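Local coordinates for protein aminoglycoside acetyltransferase meta-AAC0020 (Uncultured bacterium, PDB 5F48) that binds coenzyme A and, as a GNAT-family acetyltransferase, probably transfers acetyl groups from acetyl-coenzyme A to aminoglycoside antibiotics, at residues E14-N19 with F57-A62; E32-M37 with D91-T96; A87-L92 with V123-D128. All blocks are in the same frame, centred on the assembly; numbering follows the deposited sequence.

Contact 1 (E14-N19 with F57-A62); sequences ERLAEN and FYVFVA. With MG (magnesium ion), chain H.
E14 and V61 form a hydrogen-bonded antiparallel pair: E14 N donates to V61 O at 3.0 Å, and V61 N returns the bond to E14 O at 2.8 Å. One more backbone bond, L16 N to V59 O at 2.8 Å, closes the register beyond the non-hydrogen-bonded pair R15 and F60. After that the chain peels away, and a water bridges the gap by donating to L16 O and accepting from V59 N.

The apolar contacts fall on two faces. On one, the two methyls of L16 divide the work, CD1 resting on V59 CG1 at 3.8 Å and CD2 on V61 CG2, a methyl that E14 also touches through its CB. On the other face R15 lays its aliphatic chain beside F60, CG above one ring face near the rim, and CD reaches Y58 CD1 at 3.8 Å.

At the metal, the extended E14 side chain (CG anti to N, chi1 170°) brings OE2 to 2.2 Å from the magnesium ion. D20 and three waters are among its other ligands, and K23 salt-bridges OE1.

Strand 11-15 is an outermost strand of the sheet within this chain, beside 57-64, with helix 21-34 packed on L16 and V59 and helix 103-117 on R15 and F60.

Contact 2 (E32-M37 with D91-T96); sequences EAVFEM and DLAVDT. With COA (coenzyme A), chain G.
L92 O takes the shortest polar bond here, from the pantetheine amide N4P of coenzyme A at 2.7 Å, and the ring of F35 comes up beside the same oxygen with CZ 3.9 Å away, near the ring plane. Two residues on, V94 N donates to the cofactor's O9P at 2.9 Å with a fairly straight N-H...O angle of 162°. The pantetheine therefore pairs with strand 86-94 much as a further strand would, the grip on coenzyme A familiar from GNAT enzymes.

Helix 21-34 supplies the opposing wall through its last turn. V34 straddles the strand and the cofactor: CG1, anti to the backbone N (chi1 176°), meets A93 CB at 3.9 Å and C6P of coenzyme A at 3.8 Å, while CG2 turns to V94 O at 3.7 Å. F35 touches C6P through CE1, and its CE2 comes to 3.8 Å from D91 OD1, ring and carboxylate planes 41° apart. The other carboxylate oxygen, D91 OD2, is held by the hydroxyls of Y80 and Y81 of the second subunit.

Just past F35 a Schellman motif closes the helix, with E36 at positive phi and M37 N and E36 N bonding back to E32 O and A33 O. Helix 21-34 lies along the A93 side of the strand, where L30 and F31 also pack, and helices 103-117 and 132-140 lie against L92 on the other.

Contact 3 (A87-L92 with V123-D128); sequences AYIYDL and VFVQAD. With COA (coenzyme A), chain G.
The beta-alpha-beta unit of strand 86-94, helix 103-117 and strand 122-128 brings A87 and I89 alongside F124 in a parallel pairing. F124 bridges the two through its backbone: its N donates to A87 O at 2.8 Å, and its O accepts from I89 N at 2.9 Å.

On the face of Y88 and F124 the rings lie near parallel, planes 18° apart, but slid so far that they barely overlap. Their centroids are 4.9 Å apart, with Y88 CD1 only 3.3 Å from F124 CE2, a tight approach. The F124 ring gets there because CG sits between the backbone N and carbonyl carbon (chi1 65°), which folds it back over the neighbouring strand and puts one face over Y88 CA.

The other face is aliphatic. A87 CB meets V123 CG2 at 3.7 Å, I89 CD1 reaches V123 CG1 at 3.6 Å, and I89 CG2 touches V125 CG2.

Past I89 the strands splay, their axes 29° apart. A water steps in, donating to I89 O at 2.8 Å and accepting from Q126 N. Strand 122-128 continues the sheet into the second subunit by antiparallel pairing, and Q126 there bonds with Q126 of that subunit. Such a parting of the two central parallel strands, with the thiol end of coenzyme A lying near the opening, is the V-shaped splay characteristic of the GNAT fold.

From the N terminus, strand 11-15 leads into helix 21-34, and contact 1 closes the first loop when strand 57-64 returns beside it after two helices. Contact 2 opens within that loop, at the end of helix 21-34, and closes only at strand 86-94, so the two cross along the chain. Contact 3 begins on the same strand, sharing D91 and L92 with contact 2, and closes after helix 103-117. Contacts 1 and 3 follow in series, their centres about 16 Å apart. All three reach one sheet: contact 1 joins the N-terminal strand to it, while contacts 2 and 3 tie strand 86-94 to a helix end and to strand 122-128, near coenzyme A and the second subunit.

Contact 1 (E14-N19 with F57-A62)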
# COMPACT_ATOMS: atom_id res chain seq x y z
N GLU B 14 11.43 9.02 -17.10
CA GLU B 14 10.58 8.20 -17.98
C GLU B 14 9.65 7.32 -17.14
O GLU B 14 10.08 6.64 -16.23
CB GLU B 14 11.45 7.33 -18.91
CG GLU B 14 10.68 6.26 -19.70
CD GLU B 14 11.58 5.49 -20.65
OE1 GLU B 14 12.75 5.89 -20.81
OE2 GLU B 14 11.12 4.49 -21.25
N ARG B 15 8.36 7.35 -17.44
CA ARG B 15 7.42 6.43 -16.83
C ARG B 15 7.43 5.18 -17.68
O ARG B 15 7.21 5.26 -18.89
CB ARG B 15 6.01 7.02 -16.78
CG ARG B 15 4.91 6.00 -16.47
CD ARG B 15 3.59 6.69 -16.23
NE ARG B 15 3.17 7.56 -17.32
CZ ARG B 15 2.50 7.14 -18.40
NH1 ARG B 15 2.22 5.85 -18.54
NH2 ARG B 15 2.12 8.01 -19.33
N LEU B 16 7.73 4.03 -17.09
CA LEU B 16 7.88 2.81 -17.87
C LEU B 16 6.54 2.35 -18.40
O LEU B 16 5.51 2.51 -17.74
CB LEU B 16 8.54 1.70 -17.06
CG LEU B 16 9.96 1.95 -16.52
CD1 LEU B 16 10.51 0.65 -15.90
CD2 LEU B 16 10.87 2.47 -17.63
N ALA B 17 6.57 1.80 -19.61
CA ALA B 17 5.42 1.20 -20.28
C ALA B 17 5.63 -0.32 -20.40
O ALA B 17 6.61 -0.85 -19.90
CB ALA B 17 5.22 1.82 -21.65
N GLU B 18 4.72 -1.01 -21.08
CA GLU B 18 4.73 -2.47 -21.04
C GLU B 18 5.82 -3.09 -21.92
O GLU B 18 6.14 -4.27 -21.78
CB GLU B 18 3.34 -3.02 -21.42
CG GLU B 18 2.26 -2.61 -20.40
CD GLU B 18 0.89 -3.26 -20.60
OE1 GLU B 18 0.74 -4.17 -21.46
OE2 GLU B 18 -0.05 -2.85 -19.88
N ASN B 19 6.39 -2.31 -22.83
CA ASN B 19 7.53 -2.78 -23.61
C ASN B 19 8.86 -2.30 -23.01
O ASN B 19 9.84 -2.20 -23.73
CB ASN B 19 7.44 -2.33 -25.07
CG ASN B 19 7.54 -0.82 -25.22
OD1 ASN B 19 7.18 -0.07 -24.32
ND2 ASN B 19 8.02 -0.37 -26.37
N PHE B 57 0.05 -0.35 -11.21
CA PHE B 57 1.46 -0.31 -10.86
C PHE B 57 2.18 0.60 -11.85
O PHE B 57 2.04 0.43 -13.06
CB PHE B 57 2.03 -1.73 -10.88
CG PHE B 57 3.51 -1.82 -10.54
CD1 PHE B 57 3.94 -1.64 -9.23
CD2 PHE B 57 4.43 -2.14 -11.52
CE1 PHE B 57 5.28 -1.76 -8.91
CE2 PHE B 57 5.77 -2.27 -11.21
CZ PHE B 57 6.20 -2.07 -9.90
N TYR B 58 2.92 1.58 -11.33
CA TYR B 58 3.65 2.52 -12.18
C TYR B 58 5.08 2.74 -11.68
O TYR B 58 5.31 2.97 -10.48
CB TYR B 58 2.93 3.86 -12.22
CG TYR B 58 1.68 3.87 -13.07
CD1 TYR B 58 1.77 3.90 -14.45
CD2 TYR B 58 0.42 3.88 -12.49
CE1 TYR B 58 0.63 3.92 -15.25
CE2 TYR B 58 -0.73 3.92 -13.28
CZ TYR B 58 -0.61 3.94 -14.67
OH TYR B 58 -1.71 3.96 -15.48
N VAL B 59 6.01 2.67 -12.63
CA VAL B 59 7.44 2.83 -12.38
C VAL B 59 7.96 4.06 -13.12
O VAL B 59 7.66 4.25 -14.29
CB VAL B 59 8.22 1.60 -12.87
CG1 VAL B 59 9.65 1.67 -12.39
CG2 VAL B 59 7.56 0.32 -12.40
N PHE B 60 8.74 4.87 -12.42
CA PHE B 60 9.41 6.01 -13.02
C PHE B 60 10.92 5.78 -12.91
O PHE B 60 11.39 5.32 -11.88
CB PHE B 60 8.99 7.32 -12.33
CG PHE B 60 7.51 7.62 -12.44
CD1 PHE B 60 6.59 6.98 -11.62
CD2 PHE B 60 7.05 8.56 -13.36
CE1 PHE B 60 5.22 7.24 -11.71
CE2 PHE B 60 5.68 8.85 -13.46
CZ PHE B 60 4.76 8.19 -12.63
N VAL B 61 11.69 6.08 -13.95
CA VAL B 61 13.13 5.92 -13.89
C VAL B 61 13.83 7.22 -14.26
O VAL B 61 13.29 8.06 -14.96
CB VAL B 61 13.64 4.80 -14.83
CG1 VAL B 61 13.05 3.46 -14.44
CG2 VAL B 61 13.34 5.14 -16.30
N ALA B 62 15.05 7.38 -13.77
CA ALA B 62 15.82 8.56 -14.08
C ALA B 62 16.95 8.12 -14.99
O ALA B 62 17.63 7.12 -14.73
CB ALA B 62 16.35 9.19 -12.82
MG MG H . 9.87 3.38 -22.61
O HOH W 1 8.25 4.55 -21.77
O HOH W 2 5.34 1.55 -15.18
O HOH W 3 9.86 5.14 -23.76
O HOH W 4 11.61 3.26 -23.91

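Contact 2 (E32-M37 with D91-T96)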
# COMPACT_ATOMS: atom_id res chain seq x y z
N GLU B 32 18.85 -3.45 -5.88
CA GLU B 32 19.66 -4.47 -5.23
C GLU B 32 20.97 -3.85 -4.74
O GLU B 32 21.45 -4.17 -3.64
CB GLU B 32 19.92 -5.65 -6.17
CG GLU B 32 20.70 -6.80 -5.54
CD GLU B 32 21.17 -7.85 -6.56
OE1 GLU B 32 21.11 -7.60 -7.78
OE2 GLU B 32 21.61 -8.94 -6.13
N ALA B 33 21.55 -2.98 -5.56
CA ALA B 33 22.82 -2.32 -5.23
C ALA B 33 22.64 -1.31 -4.10
O ALA B 33 23.34 -1.37 -3.09
CB ALA B 33 23.40 -1.64 -6.46
N VAL B 34 21.69 -0.40 -4.27
CA VAL B 34 21.55 0.72 -3.36
C VAL B 34 21.10 0.23 -1.99
O VAL B 34 21.60 0.69 -0.97
CB VAL B 34 20.57 1.77 -3.92
CG1 VAL B 34 20.34 2.91 -2.93
CG2 VAL B 34 21.14 2.32 -5.22
N PHE B 35 20.19 -0.74 -1.98
CA PHE B 35 19.71 -1.29 -0.73
C PHE B 35 20.66 -2.37 -0.21
O PHE B 35 20.44 -2.92 0.87
CB PHE B 35 18.29 -1.86 -0.91
CG PHE B 35 17.28 -0.84 -1.34
CD1 PHE B 35 17.30 0.45 -0.82
CD2 PHE B 35 16.31 -1.16 -2.28
CE1 PHE B 35 16.36 1.39 -1.22
CE2 PHE B 35 15.38 -0.21 -2.69
CZ PHE B 35 15.40 1.06 -2.16
N GLU B 36 21.71 -2.66 -0.98
CA GLU B 36 22.71 -3.67 -0.61
C GLU B 36 22.10 -5.03 -0.25
O GLU B 36 22.46 -5.65 0.75
CB GLU B 36 23.58 -3.14 0.54
CG GLU B 36 24.45 -1.97 0.11
CD GLU B 36 25.20 -1.35 1.26
OE1 GLU B 36 25.20 -1.92 2.36
OE2 GLU B 36 25.79 -0.27 1.05
N MET B 37 21.17 -5.48 -1.08
CA MET B 37 20.46 -6.74 -0.83
C MET B 37 21.39 -7.93 -0.99
O MET B 37 22.21 -7.97 -1.90
CB MET B 37 19.27 -6.86 -1.78
CG MET B 37 18.34 -5.65 -1.75
SD MET B 37 16.95 -5.74 -2.92
CE MET B 37 16.12 -7.19 -2.27
N ASP B 91 9.15 1.96 -3.38
CA ASP B 91 10.60 2.05 -3.34
C ASP B 91 11.05 3.29 -4.09
O ASP B 91 10.47 3.62 -5.12
CB ASP B 91 11.25 0.81 -3.98
CG ASP B 91 11.51 -0.30 -2.98
OD1 ASP B 91 11.73 -0.01 -1.79
OD2 ASP B 91 11.52 -1.48 -3.41
N LEU B 92 12.08 3.95 -3.57
CA LEU B 92 12.76 5.04 -4.30
C LEU B 92 14.26 4.95 -4.01
O LEU B 92 14.67 4.80 -2.86
CB LEU B 92 12.23 6.42 -3.90
CG LEU B 92 13.05 7.69 -4.22
CD1 LEU B 92 13.21 7.95 -5.71
CD2 LEU B 92 12.42 8.91 -3.56
N ALA B 93 15.08 5.00 -5.06
CA ALA B 93 16.52 4.93 -4.89
C ALA B 93 17.21 5.68 -6.01
O ALA B 93 16.67 5.76 -7.13
CB ALA B 93 17.00 3.48 -4.84
N VAL B 94 18.38 6.23 -5.70
CA VAL B 94 19.26 6.83 -6.70
C VAL B 94 20.63 6.18 -6.55
O VAL B 94 21.11 6.00 -5.42
CB VAL B 94 19.35 8.37 -6.55
CG1 VAL B 94 20.44 8.93 -7.42
CG2 VAL B 94 17.99 9.04 -6.89
N ASP B 95 21.24 5.80 -7.67
CA ASP B 95 22.61 5.28 -7.69
C ASP B 95 23.53 6.08 -6.77
O ASP B 95 23.48 7.31 -6.76
CB ASP B 95 23.15 5.31 -9.12
CG ASP B 95 24.49 4.65 -9.26
OD1 ASP B 95 25.49 5.20 -8.74
OD2 ASP B 95 24.56 3.58 -9.91
N THR B 96 24.36 5.38 -5.98
CA THR B 96 25.19 6.06 -4.98
C THR B 96 26.12 7.09 -5.61
O THR B 96 26.41 8.11 -5.00
CB THR B 96 26.06 5.06 -4.16
OG1 THR B 96 26.97 4.38 -5.02
CG2 THR B 96 25.19 4.05 -3.45
N1A COA G . 22.09 12.73 3.64
C2A COA G . 20.75 12.73 3.60
N3A COA G . 20.01 13.65 2.98
C4A COA G . 20.66 14.63 2.36
C5A COA G . 22.06 14.72 2.34
C6A COA G . 22.77 13.69 3.03
N6A COA G . 24.17 13.71 3.06
N7A COA G . 22.41 15.84 1.61
C8A COA G . 21.27 16.41 1.20
N9A COA G . 20.23 15.69 1.66
C1B COA G . 18.82 15.88 1.46
C2B COA G . 18.43 17.47 1.30
O2B COA G . 17.59 17.80 2.42
C3B COA G . 17.81 17.56 0.18
O3B COA G . 17.94 18.88 -0.52
P3B COA G . 18.15 20.29 0.16
O7A COA G . 18.05 20.26 1.67
O8A COA G . 17.11 21.26 -0.34
O9A COA G . 19.51 20.77 -0.23
C4B COA G . 18.35 16.38 -0.70
O4B COA G . 18.52 15.28 0.37
C5B COA G . 17.46 15.90 -1.63
O5B COA G . 17.86 16.14 -2.95
P1A COA G . 18.12 15.01 -4.00
O1A COA G . 19.45 15.36 -4.64
O2A COA G . 17.05 15.01 -5.05
O3A COA G . 18.30 13.61 -3.34
P2A COA G . 18.73 12.25 -3.97
O4A COA G . 20.00 11.73 -3.29
O5A COA G . 18.93 12.25 -5.48
O6A COA G . 17.45 11.33 -3.63
CBP COA G . 17.51 9.36 -2.47
CCP COA G . 17.58 9.94 -3.87
CDP COA G . 17.17 10.56 -1.56
CEP COA G . 16.39 8.34 -2.53
CAP COA G . 18.89 8.79 -2.26
OAP COA G . 19.76 9.62 -1.50
C9P COA G . 18.95 7.32 -1.93
O9P COA G . 18.67 6.49 -2.78
N8P COA G . 19.36 6.91 -0.63
C7P COA G . 19.47 5.48 -0.28
C6P COA G . 18.15 4.76 -0.45
C5P COA G . 16.95 5.35 0.25
O5P COA G . 17.05 5.72 1.40
N4P COA G . 15.68 5.48 -0.44
C3P COA G . 14.50 6.03 0.24
C2P COA G . 13.76 4.92 1.03
S1P COA G . 13.21 3.58 -0.08

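Contact 3 (A87-L92 with V123-D128)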
# COMPACT_ATOMS: atom_id res chain seq x y z
N ALA B 87 -2.12 6.93 -4.51
CA ALA B 87 -0.90 6.27 -4.96
C ALA B 87 0.10 6.07 -3.81
O ALA B 87 0.33 6.97 -2.99
CB ALA B 87 -0.25 7.05 -6.08
N TYR B 88 0.69 4.89 -3.79
CA TYR B 88 1.61 4.47 -2.74
C TYR B 88 2.98 4.28 -3.37
O TYR B 88 3.17 3.32 -4.10
CB TYR B 88 1.11 3.16 -2.11
CG TYR B 88 1.98 2.53 -1.04
CD1 TYR B 88 2.92 3.26 -0.30
CD2 TYR B 88 1.83 1.19 -0.74
CE1 TYR B 88 3.69 2.65 0.68
CE2 TYR B 88 2.57 0.58 0.22
CZ TYR B 88 3.51 1.29 0.93
OH TYR B 88 4.22 0.60 1.90
N ILE B 89 3.90 5.20 -3.13
CA ILE B 89 5.30 5.03 -3.54
C ILE B 89 5.94 4.01 -2.64
O ILE B 89 6.01 4.20 -1.42
CB ILE B 89 6.07 6.36 -3.44
CG1 ILE B 89 5.45 7.41 -4.36
CG2 ILE B 89 7.58 6.13 -3.72
CD1 ILE B 89 6.05 8.83 -4.19
N TYR B 90 6.41 2.92 -3.22
CA TYR B 90 6.91 1.81 -2.43
C TYR B 90 8.43 1.88 -2.27
O TYR B 90 8.93 1.88 -1.15
CB TYR B 90 6.50 0.49 -3.07
CG TYR B 90 6.79 -0.72 -2.22
CD1 TYR B 90 5.99 -1.05 -1.14
CD2 TYR B 90 7.89 -1.52 -2.49
CE1 TYR B 90 6.27 -2.14 -0.36
CE2 TYR B 90 8.18 -2.60 -1.73
CZ TYR B 90 7.37 -2.92 -0.66
OH TYR B 90 7.68 -4.01 0.10
N ASP B 91 9.15 1.96 -3.38
CA ASP B 91 10.60 2.05 -3.34
C ASP B 91 11.05 3.29 -4.09
O ASP B 91 10.47 3.62 -5.12
CB ASP B 91 11.25 0.81 -3.98
CG ASP B 91 11.51 -0.30 -2.98
OD1 ASP B 91 11.73 -0.01 -1.79
OD2 ASP B 91 11.52 -1.48 -3.41
N LEU B 92 12.08 3.95 -3.57
CA LEU B 92 12.76 5.04 -4.30
C LEU B 92 14.26 4.95 -4.01
O LEU B 92 14.67 4.80 -2.86
CB LEU B 92 12.23 6.42 -3.90
CG LEU B 92 13.05 7.69 -4.22
CD1 LEU B 92 13.21 7.95 -5.71
CD2 LEU B 92 12.42 8.91 -3.56
N VAL B 123 -0.79 11.19 -2.92
CA VAL B 123 0.29 10.21 -3.02
C VAL B 123 0.96 10.13 -1.65
O VAL B 123 1.15 11.16 -1.00
CB VAL B 123 1.32 10.62 -4.09
CG1 VAL B 123 2.59 9.74 -4.04
CG2 VAL B 123 0.68 10.61 -5.48
N PHE B 124 1.29 8.93 -1.18
CA PHE B 124 2.04 8.82 0.06
C PHE B 124 3.24 7.88 -0.06
O PHE B 124 3.34 7.06 -0.97
CB PHE B 124 1.14 8.41 1.25
CG PHE B 124 0.53 7.03 1.14
CD1 PHE B 124 -0.70 6.84 0.54
CD2 PHE B 124 1.18 5.93 1.68
CE1 PHE B 124 -1.26 5.58 0.45
CE2 PHE B 124 0.62 4.66 1.60
CZ PHE B 124 -0.60 4.49 0.99
N VAL B 125 4.17 8.07 0.85
CA VAL B 125 5.44 7.36 0.85
C VAL B 125 5.88 7.29 2.29
O VAL B 125 5.49 8.12 3.12
CB VAL B 125 6.50 8.07 -0.01
CG1 VAL B 125 6.86 9.43 0.60
CG2 VAL B 125 7.75 7.21 -0.17
N GLN B 126 6.66 6.27 2.61
CA GLN B 126 7.07 6.07 3.99
C GLN B 126 8.58 5.88 4.10
O GLN B 126 9.26 5.54 3.13
CB GLN B 126 6.34 4.88 4.60
CG GLN B 126 4.84 4.89 4.31
CD GLN B 126 4.05 3.92 5.20
OE1 GLN B 126 4.49 2.80 5.45
NE2 GLN B 126 2.90 4.37 5.68
N ALA B 127 9.09 6.13 5.30
CA ALA B 127 10.49 5.87 5.58
C ALA B 127 10.63 5.42 7.03
O ALA B 127 9.82 5.80 7.89
CB ALA B 127 11.33 7.11 5.31
N ASP B 128 11.63 4.58 7.30
CA ASP B 128 11.88 4.14 8.67
C ASP B 128 12.31 5.31 9.55
O ASP B 128 13.08 6.16 9.14
CB ASP B 128 12.94 3.04 8.70
CG ASP B 128 12.50 1.78 7.96
OD1 ASP B 128 11.33 1.74 7.49
OD2 ASP B 128 13.30 0.82 7.87
N1A COA G . 22.09 12.73 3.64
C2A COA G . 20.75 12.73 3.60
N3A COA G . 20.01 13.65 2.98
C4A COA G . 20.66 14.63 2.36
C5A COA G . 22.06 14.72 2.34
C6A COA G . 22.77 13.69 3.03
N6A COA G . 24.17 13.71 3.06
N7A COA G . 22.41 15.84 1.61
C8A COA G . 21.27 16.41 1.20
N9A COA G . 20.23 15.69 1.66
C1B COA G . 18.82 15.88 1.46
C2B COA G . 18.43 17.47 1.30
O2B COA G . 17.59 17.80 2.42
C3B COA G . 17.81 17.56 0.18
O3B COA G . 17.94 18.88 -0.52
P3B COA G . 18.15 20.29 0.16
O7A COA G . 18.05 20.26 1.67
O8A COA G . 17.11 21.26 -0.34
O9A COA G . 19.51 20.77 -0.23
C4B COA G . 18.35 16.38 -0.70
O4B COA G . 18.52 15.28 0.37
C5B COA G . 17.46 15.90 -1.63
O5B COA G . 17.86 16.14 -2.95
P1A COA G . 18.12 15.01 -4.00
O1A COA G . 19.45 15.36 -4.64
O2A COA G . 17.05 15.01 -5.05
O3A COA G . 18.30 13.61 -3.34
P2A COA G . 18.73 12.25 -3.97
O4A COA G . 20.00 11.73 -3.29
O5A COA G . 18.93 12.25 -5.48
O6A COA G . 17.45 11.33 -3.63
CBP COA G . 17.51 9.36 -2.47
CCP COA G . 17.58 9.94 -3.87
CDP COA G . 17.17 10.56 -1.56
CEP COA G . 16.39 8.34 -2.53
CAP COA G . 18.89 8.79 -2.26
OAP COA G . 19.76 9.62 -1.50
C9P COA G . 18.95 7.32 -1.93
O9P COA G . 18.67 6.49 -2.78
N8P COA G . 19.36 6.91 -0.63
C7P COA G . 19.47 5.48 -0.28
C6P COA G . 18.15 4.76 -0.45
C5P COA G . 16.95 5.35 0.25
O5P COA G . 17.05 5.72 1.40
N4P COA G . 15.68 5.48 -0.44
C3P COA G . 14.50 6.03 0.24
C2P COA G . 13.76 4.92 1.03
S1P COA G . 13.21 3.58 -0.08
O HOH W 5 7.20 3.84 1.14